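Local coordinates for conserved lipoprotein, putative (Clostridium novyi, PDB 4L1N) that is of unknown function but belongs to the DUF4652 family of the beta-propeller clan and is probably a membrane-attached lipoprotein, at residues G140-G145 with L186-D191. Residues are numbered along the deposited sequence; the frame is centred on the assembly and turned at random.
Sequences GTVSQG and LVYEDD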
loop_
_atom_site.group_PDB
_atom_site.type_symbol
_atom_site.label_atom_id
_atom_site.label_comp_id
_atom_site.label_asym_id
_atom_site.label_seq_id
_atom_site.Cartn_x
_atom_site.Cartn_y
_atom_site.Cartn_z
ATOM N N GLY A 140 5.024 -13.591 -8.470
ATOM C CA GLY A 140 6.000 -14.359 -7.706
ATOM C C GLY A 140 5.551 -14.727 -6.311
ATOM O O GLY A 140 4.619 -14.120 -5.774
ATOM N N THR A 141 6.250 -15.716 -5.714
ATOM C CA THR A 141 6.006 -16.331 -4.394
ATOM C C THR A 141 6.869 -15.733 -3.248
ATOM O O THR A 141 6.633 -16.014 -2.056
ATOM C CB THR A 141 6.289 -17.859 -4.494
ATOM O OG1 THR A 141 7.566 -18.104 -5.112
ATOM C CG2 THR A 141 5.198 -18.611 -5.249
ATOM N N VAL A 142 7.879 -14.937 -3.620
ATOM C CA VAL A 142 8.831 -14.344 -2.693
ATOM C C VAL A 142 8.440 -12.884 -2.339
ATOM O O VAL A 142 8.702 -12.414 -1.220
ATOM C CB VAL A 142 10.229 -14.461 -3.342
ATOM C CG1 VAL A 142 11.193 -13.359 -2.872
ATOM C CG2 VAL A 142 10.802 -15.859 -3.117
ATOM N N SER A 143 7.759 -12.222 -3.273
ATOM C CA SER A 143 7.266 -10.848 -3.273
ATOM C C SER A 143 6.091 -10.583 -2.273
ATOM O O SER A 143 5.021 -10.123 -2.666
ATOM C CB SER A 143 6.810 -10.518 -4.688
ATOM O OG SER A 143 5.835 -11.454 -5.127
ATOM N N GLN A 144 6.316 -10.811 -0.990
ATOM C CA GLN A 144 5.305 -10.608 0.064
ATOM C C GLN A 144 5.266 -9.159 0.555
ATOM O O GLN A 144 4.251 -8.715 1.109
ATOM C CB GLN A 144 5.560 -11.536 1.267
ATOM C CG GLN A 144 5.708 -12.995 0.921
ATOM C CD GLN A 144 5.881 -13.863 2.149
ATOM O OE1 GLN A 144 5.576 -13.469 3.297
ATOM N NE2 GLN A 144 6.353 -15.091 1.923
ATOM N N GLY A 145 6.382 -8.460 0.391
ATOM C CA GLY A 145 6.514 -7.072 0.794
ATOM C C GLY A 145 7.491 -6.305 -0.047
ATOM O O GLY A 145 7.947 -6.800 -1.074
ATOM N N LEU A 186 10.275 -8.623 6.713
ATOM C CA LEU A 186 10.575 -10.037 6.513
ATOM C C LEU A 186 12.017 -10.129 5.948
ATOM O O LEU A 186 12.301 -9.644 4.834
ATOM C CB LEU A 186 9.542 -10.699 5.588
ATOM C CG LEU A 186 9.847 -12.134 5.093
ATOM C CD1 LEU A 186 9.498 -13.167 6.139
ATOM C CD2 LEU A 186 9.127 -12.430 3.762
ATOM N N VAL A 187 12.938 -10.668 6.764
ATOM C CA VAL A 187 14.337 -10.812 6.372
ATOM C C VAL A 187 14.646 -12.240 5.917
ATOM O O VAL A 187 14.421 -13.170 6.664
ATOM C CB VAL A 187 15.297 -10.406 7.486
ATOM C CG1 VAL A 187 16.708 -10.268 6.939
ATOM C CG2 VAL A 187 14.842 -9.121 8.165
ATOM N N TYR A 188 15.150 -12.399 4.680
ATOM C CA TYR A 188 15.626 -13.657 4.131
ATOM C C TYR A 188 17.122 -13.725 4.443
ATOM O O TYR A 188 17.802 -12.702 4.380
ATOM C CB TYR A 188 15.338 -13.735 2.642
ATOM C CG TYR A 188 13.884 -13.998 2.289
ATOM C CD1 TYR A 188 13.333 -15.279 2.404
ATOM C CD2 TYR A 188 13.093 -13.000 1.725
ATOM C CE1 TYR A 188 12.024 -15.544 2.004
ATOM C CE2 TYR A 188 11.776 -13.248 1.341
ATOM C CZ TYR A 188 11.240 -14.520 1.487
ATOM O OH TYR A 188 9.938 -14.747 1.082
ATOM N N GLU A 189 17.619 -14.884 4.879
ATOM C CA GLU A 189 19.012 -15.047 5.284
ATOM C C GLU A 189 19.980 -14.985 4.112
ATOM O O GLU A 189 21.079 -14.451 4.268
ATOM C CB GLU A 189 19.213 -16.351 6.070
ATOM C CG GLU A 189 18.436 -16.457 7.388
ATOM C CD GLU A 189 18.385 -15.298 8.376
ATOM O OE1 GLU A 189 19.452 -14.722 8.691
ATOM O OE2 GLU A 189 17.274 -14.993 8.870
ATOM N N ASP A 190 19.588 -15.521 2.947
ATOM C CA ASP A 190 20.435 -15.560 1.756
ATOM C C ASP A 190 19.589 -15.594 0.476
ATOM O O ASP A 190 18.357 -15.543 0.539
ATOM C CB ASP A 190 21.399 -16.758 1.808
ATOM C CG ASP A 190 20.749 -18.116 1.876
ATOM O OD1 ASP A 190 19.553 -18.217 1.561
ATOM O OD2 ASP A 190 21.428 -19.070 2.262
ATOM N N ASP A 191 20.256 -15.717 -0.679
ATOM C CA ASP A 191 19.627 -15.657 -1.983
ATOM C C ASP A 191 18.830 -16.895 -2.345
ATOM O O ASP A 191 18.103 -16.846 -3.338
ATOM C CB ASP A 191 20.670 -15.356 -3.057
ATOM C CG ASP A 191 21.100 -13.897 -3.130
ATOM O OD1 ASP A 191 20.442 -13.035 -2.479
ATOM O OD2 ASP A 191 22.068 -13.609 -3.859
#
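Tyr-188 reaches from the end of strand 180-188 to the loop 140-145, where its outer ring edge and hydroxyl meet Val-142 and Gln-144. Apolar packing is sparse. Val-142 CG1 lies 4.3 Å from Tyr-188 CE2, and Leu-193 touches both side chains. Two residues back along the strand, Leu-186 sends CD2 to the amide of Gln-144, 3.7 Å from OE1 and 3.9 Å from CD, while its other neighbours include Val-172 and Ser-196 of the flanking strands.

The polar approaches are loose, and no hydrogen bond joins the two segments. Val-142 O sits at the ring edge, near the ring plane, 3.5 Å from Tyr-188 OH. Gln-144 NE2 comes to 3.7 Å from the same Tyr-188 OH, with the amide plane turned 84° from that of the ring. Gln-144 gets there with CG anti to its carbonyl carbon (chi1 -52°), and the chain extended beyond sets OE1 against Leu-186 CD2 and NE2 toward Tyr-188 OH.

A backbone bond from Gln-144 N to Val-142 O, 2.9 Å, closes an inverse gamma turn centred on Ser-143. Gln-170, on strand 169-177, clasps this turn, its NE2 donating to Val-142 O and its OE1 accepting from Gly-145 N; its backbone also pairs with Leu-186. Gln-170 thus links the loop to the three-stranded sheet. The contact packs the loop between the antiparallel strands 130-137 and 147-152 against the three-stranded antiparallel meander 169-177, 180-188 and 196-204, an all-beta architecture consistent with the beta-propeller clan.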